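Local coordinates for protein N-(5'-phosphoribosyl)anthranilate isomerase (Jonesia denitrificans, PDB 4WUI) that probably catalyses the isomerisation of N-(5-phospho-beta-D-ribosyl)anthranilate to 1-(2-carboxyphenylamino)-1-deoxy-D-ribulose 5-phosphate, the third step from chorismate to tryptophan, at residues 38-42 against 43-47; 112-116 against 117-121; 161-164 against 165-169; 186-190 against 191-195. All coordinates share one frame; numbering follows the deposited sequence.

Contact 1 (38-42 against 43-47); sequences RHLTP and PHIST
Thr41 O receives Ile45 N at 3.0 Å in a nearly straight bond (N-H...O 170°), and Pro42 O takes Ser46 N in the same i to i+4 pattern. These two bonds open helix 42-50, with Thr41 as its N-cap and prolines in the first two helical positions, where no amide hydrogen is needed for a helical bond. The extended 39-41 backbone brings Leu40 back over the first turn. Its CB meets Ile45 CG1 at 3.5 Å, a tight carbon pair, while the CD2 branch turns to the His44 ring and approaches ND1 obliquely at 3.5 Å. With CG1 anti to its carbonyl carbon (chi1 -61°), Ile45 points that branch back at Leu40. Shortening Ile45 to an alanine removes CG1 and CD1 and is likely to deprive Leu40 CB of its apolar partner. One water lies in the plane of the His44 ring, 2.9 Å from ND1, and accepts from Thr41 N, tying the ring to the backbone before the helix. Leu40 reaches Phe30 of strand 27-32 and pairs through its backbone with Val31; Ile45 touches both His32 of that strand and Thr77 of helix 67-77, and Pro42 touches Leu73.

Contact 2 (112-116 against 117-121); sequences SPNLT and VGAYG
Asn114 and Tyr120 meet through a side-chain hydrogen bond: ND2 of Asn114 donates to OH of Tyr120 at 3.1 Å, with an N-H...O angle of 155°. The phenol oxygen lies close to the amide plane, yet the amide and the ring stand almost perpendicular, 86° apart, and the two side chains approach obliquely. Asn114 OD1 accepts from Thr116 N at 2.9 Å, which makes an Asx turn and fixes the flip of the amide; with CG anti to the backbone N (chi1 -174°), the group swings over its own following backbone and still presents ND2 to the tyrosine.

Among backbone bonds, Ala119 N reaches Thr116 O at 3.3 Å and closes a type II turn from Thr116 to Ala119. A type I turn from Gly118 to Gly121 overlaps it. Gly118 has backbone angles at which a side chain would jam against the preceding carbonyl.

Van der Waals contact is slight. CB of Ala119 sits 3.6 Å from Asn114 ND2; separately, this methyl lies over one face of the Tyr120 ring, toward its rim.

Outside this loop, Tyr120 also packs on Val93 of helix 90-99, and Arg105 of strand 103-108 donates to Asn114 O. The surface loop between strands 103-108 and 124-128 is thus held largely by polar bonds: an amide used at both ends, two overlapping turns, and Glu122 accepting from Tyr120 N.

Contact 3 (161-164 against 165-169); sequences DNVA and DAITT
Ala164 O is gripped twice by Thr168. The hydroxyl OG1 donates at 2.8 Å from above the carbonyl plane, and the backbone N of the same residue donates at 2.9 Å; the two arrive from opposite faces of that plane. With OG1 anti to its carbonyl carbon (chi1 -64°), the threonine hydroxyl folds back along the helix to the oxygen four residues earlier. Thr169 repeats the arrangement one residue on, its OG1 and N both donating to Asp165 O. The hydroxyls thus turn back to the backbone of their own helix.

Two further i to i+4 bonds complete this turn: Ala166 N to Asn162 O, nearly straight at 168°, and Ile167 N to Val163 O. At the start, a water bridges Asp161 O and Asp165 N, 3.0 Å from each.

This is the opening of helix 163-170, which links strand 152-155 to strand 174-177 in a beta-alpha-beta unit of the TIM barrel. Asn162 ties that start to the preceding loop, its OD1 accepting from Thr159 N and its ND2 donating to Gly157 O.

On the buried side, Val163 and Ile167 run alongside each other in the same direction, and CG2 of Val163 touches CD1 of Ile167 at 3.7 Å. Val163 rests on Phe196 and Ala199, and Ile167 on Ala200, all of helix 190-204. Were Ile167 an alanine, Val163 CG2 would probably lose its neighbour and a gap would face Ala200. Farther round the helix, in the conformer described, Asp165 OD2 accepts from Trp138 N, while Ala166 and Thr169 touch Trp138.

Contact 4 (186-190 against 191-195); sequences GVKDP and AKIAA
The start of helix 190-204, the last helix of the barrel, is capped by Asp189. In the conformer described, its OD1 accepts from Ala191 N at 3.0 Å, a weak bond because the N-H...O angle is only 129°. The aspartate reaches this amide with CG anti to the backbone N (chi1 -177°), and the negative carboxylate at the helix N-terminus would be expected to interact favourably with the helix dipole. Behind it the backbone takes over: Ile193 N donates to Asp189 O at 3.0 Å, nearly straight, and Ala194 N to Pro190 O.

The extended chain of Lys192 crosses the Asp189 side chain at about a right angle, with CG 3.8 Å from Asp189 OD2. This is contact through methylenes: Lys192 NZ remains 4.9 Å from that oxygen and donates instead to Glu182 O. On the inner side, Ile193 CD1 meets Lys188 CB at 4.0 Å. Lys188 bends at chi2 and carries its amine away to a salt bridge with Glu182 and to the carbonyls of Cys9 and Gly10.

Pro190 and Ile193 both lie against Ala19 of helix 14-22. An aspartate N-cap followed by proline in the first helical turn is a classic way for a loop to enter a helix.

Contacts 1, 3 and 4 each build the first turn of a helix in the barrel's outer layer and are partly buried; contact 2 is a surface loop without regular helix or strand. The helix starts differ: in contact 1 paired prolines and a water joining Thr41 N to the His44 ring, in contact 3 an asparagine-tied loop and threonine hydroxyls, in contact 4 a carboxylate cap. Contact 2 instead relies on a side-chain amide. Contacts 1 and 4 touch where, in the conformer described, Arg38 CG packs on Gly186 CA, and Arg38 and Lys188 both form salt bridges to Glu182. Contacts 3 and 4, about 18 Å apart between centres, share helix 190-204, which contact 4 begins and contact 3 packs against.

Contact 1 (38-42 against 43-47)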
# COMPACT_ATOMS: atom_id res chain seq x y z
N ARG A 38 0.23 -2.91 13.36
CA ARG A 38 -1.02 -2.85 12.60
C ARG A 38 -1.67 -4.22 12.43
O ARG A 38 -2.69 -4.32 11.75
CB ARG A 38 -0.77 -2.16 11.25
CG ARG A 38 -0.27 -0.74 11.41
CD ARG A 38 1.13 -0.55 10.93
NE ARG A 38 1.64 0.76 11.26
CZ ARG A 38 2.91 0.99 11.53
NH1 ARG A 38 3.81 0.03 11.44
NH2 ARG A 38 3.26 2.19 11.91
N HIS A 39 -1.14 -5.25 13.07
CA HIS A 39 -1.63 -6.62 12.92
C HIS A 39 -3.11 -6.78 13.25
O HIS A 39 -3.57 -6.28 14.28
CB HIS A 39 -0.83 -7.55 13.83
CG HIS A 39 -1.26 -8.99 13.76
ND1 HIS A 39 -1.15 -9.75 12.61
CD2 HIS A 39 -1.82 -9.78 14.71
CE1 HIS A 39 -1.63 -10.96 12.88
NE2 HIS A 39 -2.04 -11.00 14.14
N LEU A 40 -3.79 -7.56 12.43
CA LEU A 40 -5.17 -7.95 12.62
C LEU A 40 -5.31 -9.46 12.52
O LEU A 40 -4.67 -10.11 11.68
CB LEU A 40 -6.06 -7.30 11.56
CG LEU A 40 -6.12 -5.78 11.57
CD1 LEU A 40 -6.70 -5.29 10.23
CD2 LEU A 40 -6.91 -5.26 12.73
N THR A 41 -6.18 -10.02 13.33
CA THR A 41 -6.49 -11.45 13.26
C THR A 41 -7.48 -11.72 12.12
O THR A 41 -8.15 -10.82 11.64
CB THR A 41 -7.16 -11.92 14.55
OG1 THR A 41 -8.46 -11.33 14.64
CG2 THR A 41 -6.33 -11.57 15.79
N PRO A 42 -7.58 -12.99 11.69
CA PRO A 42 -8.49 -13.29 10.58
C PRO A 42 -9.94 -12.88 10.79
O PRO A 42 -10.54 -12.28 9.92
CB PRO A 42 -8.31 -14.81 10.38
CG PRO A 42 -6.88 -15.03 10.79
CD PRO A 42 -6.73 -14.15 12.02
N PRO A 43 -10.52 -13.15 11.97
CA PRO A 43 -11.92 -12.73 12.16
C PRO A 43 -12.09 -11.22 12.03
O PRO A 43 -13.12 -10.74 11.55
CB PRO A 43 -12.24 -13.24 13.58
CG PRO A 43 -11.34 -14.34 13.82
CD PRO A 43 -10.05 -13.97 13.12
N HIS A 44 -11.10 -10.47 12.50
CA HIS A 44 -11.20 -9.02 12.44
C HIS A 44 -11.04 -8.52 11.01
O HIS A 44 -11.76 -7.61 10.57
CB HIS A 44 -10.20 -8.40 13.40
CG HIS A 44 -10.52 -6.98 13.75
ND1 HIS A 44 -9.71 -6.21 14.56
CD2 HIS A 44 -11.60 -6.22 13.44
CE1 HIS A 44 -10.28 -5.03 14.72
NE2 HIS A 44 -11.42 -5.00 14.05
N ILE A 45 -10.09 -9.07 10.27
CA ILE A 45 -9.96 -8.69 8.86
C ILE A 45 -11.26 -9.00 8.11
O ILE A 45 -11.69 -8.22 7.27
CB ILE A 45 -8.78 -9.39 8.18
CG1 ILE A 45 -7.48 -9.01 8.88
CG2 ILE A 45 -8.72 -9.05 6.69
CD1 ILE A 45 -6.26 -9.83 8.47
N SER A 46 -11.89 -10.13 8.39
CA SER A 46 -13.11 -10.48 7.71
C SER A 46 -14.19 -9.42 7.98
O SER A 46 -14.81 -8.92 7.03
CB SER A 46 -13.57 -11.85 8.16
OG SER A 46 -12.68 -12.85 7.69
N THR A 47 -14.43 -9.05 9.23
CA THR A 47 -15.49 -8.08 9.46
C THR A 47 -15.14 -6.72 8.86
O THR A 47 -16.01 -6.07 8.25
CB THR A 47 -15.90 -7.92 10.92
OG1 THR A 47 -14.82 -7.35 11.63
CG2 THR A 47 -16.34 -9.24 11.55
O HOH W 1 -7.50 -7.92 15.27

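Contact 2 (112-116 against 117-121)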
# COMPACT_ATOMS: atom_id res chain seq x y z
N SER A 112 17.79 -4.11 -3.87
CA SER A 112 18.12 -4.25 -5.30
C SER A 112 17.09 -5.12 -6.06
O SER A 112 17.41 -6.14 -6.68
CB SER A 112 19.53 -4.83 -5.45
OG SER A 112 20.01 -4.75 -6.78
N PRO A 113 15.82 -4.72 -6.02
CA PRO A 113 14.78 -5.59 -6.56
C PRO A 113 14.68 -5.59 -8.07
O PRO A 113 15.19 -4.70 -8.74
CB PRO A 113 13.50 -4.98 -5.99
CG PRO A 113 13.83 -3.53 -5.85
CD PRO A 113 15.28 -3.48 -5.43
N ASN A 114 13.99 -6.58 -8.58
CA ASN A 114 13.57 -6.59 -9.97
C ASN A 114 12.47 -5.54 -10.11
O ASN A 114 11.42 -5.67 -9.49
CB ASN A 114 13.06 -7.98 -10.35
CG ASN A 114 12.73 -8.11 -11.84
OD1 ASN A 114 12.38 -7.12 -12.48
ND2 ASN A 114 12.80 -9.32 -12.37
N LEU A 115 12.70 -4.52 -10.93
CA LEU A 115 11.79 -3.39 -11.07
C LEU A 115 10.85 -3.52 -12.27
O LEU A 115 10.13 -2.55 -12.59
CB LEU A 115 12.62 -2.10 -11.22
CG LEU A 115 13.57 -1.78 -10.07
CD1 LEU A 115 14.57 -0.66 -10.42
CD2 LEU A 115 12.74 -1.41 -8.89
N THR A 116 10.80 -4.68 -12.91
CA THR A 116 9.89 -4.87 -14.02
C THR A 116 8.55 -5.42 -13.48
O THR A 116 8.50 -6.53 -12.93
CB THR A 116 10.48 -5.87 -15.02
OG1 THR A 116 11.69 -5.32 -15.54
CG2 THR A 116 9.49 -6.08 -16.16
N VAL A 117 7.48 -4.64 -13.66
CA VAL A 117 6.18 -5.06 -13.14
C VAL A 117 5.67 -6.26 -13.93
O VAL A 117 5.63 -6.25 -15.16
CB VAL A 117 5.13 -3.93 -13.15
CG1 VAL A 117 3.86 -4.38 -12.49
CG2 VAL A 117 5.66 -2.68 -12.45
N GLY A 118 5.23 -7.27 -13.20
CA GLY A 118 4.69 -8.48 -13.77
C GLY A 118 5.73 -9.56 -14.02
O GLY A 118 5.37 -10.63 -14.53
N ALA A 119 6.97 -9.35 -13.64
CA ALA A 119 8.02 -10.33 -13.82
C ALA A 119 7.71 -11.68 -13.21
O ALA A 119 8.16 -12.69 -13.72
CB ALA A 119 9.31 -9.80 -13.25
N TYR A 120 6.98 -11.70 -12.09
CA TYR A 120 6.64 -12.93 -11.39
C TYR A 120 5.13 -13.13 -11.27
O TYR A 120 4.68 -13.85 -10.39
CB TYR A 120 7.35 -12.99 -10.02
CG TYR A 120 8.81 -12.75 -10.18
CD1 TYR A 120 9.60 -13.64 -10.91
CD2 TYR A 120 9.42 -11.61 -9.69
CE1 TYR A 120 10.95 -13.39 -11.13
CE2 TYR A 120 10.77 -11.38 -9.90
CZ TYR A 120 11.52 -12.26 -10.63
OH TYR A 120 12.86 -12.00 -10.86
N GLY A 121 4.37 -12.52 -12.18
CA GLY A 121 2.93 -12.67 -12.23
C GLY A 121 2.12 -11.62 -11.48
O GLY A 121 0.90 -11.62 -11.55

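Contact 3 (161-164 against 165-169)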
# COMPACT_ATOMS: atom_id res chain seq x y z
N ASP A 161 2.87 16.18 4.60
CA ASP A 161 3.86 17.22 4.42
C ASP A 161 4.77 17.02 3.22
O ASP A 161 5.29 18.01 2.70
CB ASP A 161 4.73 17.34 5.67
CG ASP A 161 4.02 18.00 6.83
OD1 ASP A 161 3.13 18.83 6.60
OD2 ASP A 161 4.37 17.71 8.00
N ASN A 162 5.00 15.78 2.78
CA ASN A 162 5.91 15.54 1.67
C ASN A 162 5.26 14.99 0.40
O ASN A 162 5.92 14.87 -0.62
CB ASN A 162 7.12 14.67 2.06
CG ASN A 162 6.74 13.27 2.45
OD1 ASN A 162 5.69 12.80 2.09
ND2 ASN A 162 7.62 12.61 3.22
N VAL A 163 3.97 14.65 0.44
CA VAL A 163 3.43 13.88 -0.66
C VAL A 163 3.28 14.73 -1.93
O VAL A 163 3.47 14.19 -3.02
CB VAL A 163 2.12 13.16 -0.30
CG1 VAL A 163 0.98 14.14 -0.02
CG2 VAL A 163 1.75 12.17 -1.38
N ALA A 164 2.94 16.02 -1.81
CA ALA A 164 2.82 16.82 -3.03
C ALA A 164 4.18 16.88 -3.75
O ALA A 164 4.26 16.75 -4.97
CB ALA A 164 2.29 18.21 -2.74
N ASP A 165 5.24 17.11 -2.99
CA ASP A 165 6.61 17.14 -3.51
C ASP A 165 6.93 15.80 -4.17
O ASP A 165 7.37 15.75 -5.32
CB ASP A 165 7.52 17.46 -2.32
CG ASP A 165 8.98 17.74 -2.70
OD1 ASP A 165 9.34 17.82 -3.89
OD2 ASP A 165 9.76 17.91 -1.73
N ALA A 166 6.70 14.69 -3.45
CA ALA A 166 6.99 13.38 -3.97
C ALA A 166 6.26 13.10 -5.29
O ALA A 166 6.85 12.62 -6.26
CB ALA A 166 6.63 12.27 -2.96
N ILE A 167 4.96 13.40 -5.34
CA ILE A 167 4.18 13.13 -6.55
C ILE A 167 4.62 14.05 -7.68
O ILE A 167 4.72 13.63 -8.82
CB ILE A 167 2.67 13.26 -6.28
CG1 ILE A 167 2.22 12.05 -5.41
CG2 ILE A 167 1.86 13.33 -7.59
CD1 ILE A 167 0.80 12.17 -4.94
N THR A 168 4.85 15.32 -7.38
CA THR A 168 5.24 16.26 -8.44
C THR A 168 6.55 15.85 -9.10
O THR A 168 6.69 15.90 -10.32
CB THR A 168 5.35 17.68 -7.84
OG1 THR A 168 4.08 18.13 -7.37
CG2 THR A 168 5.83 18.68 -8.87
N THR A 169 7.51 15.45 -8.28
CA THR A 169 8.86 15.18 -8.76
C THR A 169 9.05 13.78 -9.31
O THR A 169 9.82 13.60 -10.24
CB THR A 169 9.94 15.49 -7.71
OG1 THR A 169 9.78 14.63 -6.58
CG2 THR A 169 9.91 16.96 -7.29
O HOH W 2 5.00 18.32 -0.30

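Contact 4 (186-190 against 191-195)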
# COMPACT_ATOMS: atom_id res chain seq x y z
N GLY A 186 -0.76 1.75 14.37
CA GLY A 186 -2.01 1.06 14.26
C GLY A 186 -3.20 1.93 14.54
O GLY A 186 -4.27 1.36 14.67
N VAL A 187 -3.03 3.26 14.67
CA VAL A 187 -4.18 4.13 14.87
C VAL A 187 -4.18 5.19 13.76
O VAL A 187 -3.41 6.15 13.80
CB VAL A 187 -4.19 4.81 16.25
CG1 VAL A 187 -5.48 5.57 16.44
CG2 VAL A 187 -3.99 3.76 17.37
N LYS A 188 -5.02 5.00 12.75
CA LYS A 188 -5.09 5.96 11.65
C LYS A 188 -5.87 7.18 12.11
O LYS A 188 -6.87 7.08 12.83
CB LYS A 188 -5.67 5.34 10.39
CG LYS A 188 -4.60 5.00 9.37
CD LYS A 188 -3.65 3.92 9.84
CE LYS A 188 -2.51 3.71 8.87
NZ LYS A 188 -1.62 2.62 9.31
N ASP A 189 -5.41 8.35 11.68
CA ASP A 189 -5.94 9.64 12.09
C ASP A 189 -6.78 10.21 10.94
O ASP A 189 -6.22 10.54 9.90
CB ASP A 189 -4.73 10.56 12.38
CG ASP A 189 -5.13 11.94 12.88
OD1 ASP A 189 -6.25 12.39 12.58
OD2 ASP A 189 -4.33 12.58 13.61
N PRO A 190 -8.11 10.35 11.12
CA PRO A 190 -8.93 10.86 10.02
C PRO A 190 -8.44 12.18 9.43
O PRO A 190 -8.48 12.35 8.22
CB PRO A 190 -10.32 11.01 10.68
CG PRO A 190 -10.35 9.90 11.68
CD PRO A 190 -8.95 9.94 12.27
N ALA A 191 -8.01 13.12 10.27
CA ALA A 191 -7.57 14.41 9.75
C ALA A 191 -6.34 14.25 8.86
O ALA A 191 -6.22 14.95 7.85
CB ALA A 191 -7.29 15.38 10.88
N LYS A 192 -5.42 13.37 9.24
CA LYS A 192 -4.24 13.14 8.41
C LYS A 192 -4.59 12.45 7.11
O LYS A 192 -3.98 12.74 6.08
CB LYS A 192 -3.15 12.37 9.16
CG LYS A 192 -2.52 13.16 10.29
CD LYS A 192 -1.42 12.37 10.94
CE LYS A 192 -0.73 13.15 12.02
NZ LYS A 192 0.46 12.40 12.49
N ILE A 193 -5.53 11.50 7.13
CA ILE A 193 -5.97 10.87 5.89
C ILE A 193 -6.53 11.90 4.95
O ILE A 193 -6.19 11.94 3.77
CB ILE A 193 -6.99 9.73 6.19
CG1 ILE A 193 -6.27 8.53 6.85
CG2 ILE A 193 -7.70 9.28 4.92
CD1 ILE A 193 -7.23 7.50 7.42
N ALA A 194 -7.41 12.76 5.46
CA ALA A 194 -8.01 13.79 4.64
C ALA A 194 -6.94 14.73 4.07
O ALA A 194 -6.96 15.09 2.88
CB ALA A 194 -9.05 14.58 5.42
N ALA A 195 -6.01 15.13 4.91
CA ALA A 195 -4.94 16.05 4.50
C ALA A 195 -4.05 15.41 3.43
O ALA A 195 -3.63 16.07 2.47
CB ALA A 195 -4.11 16.47 5.69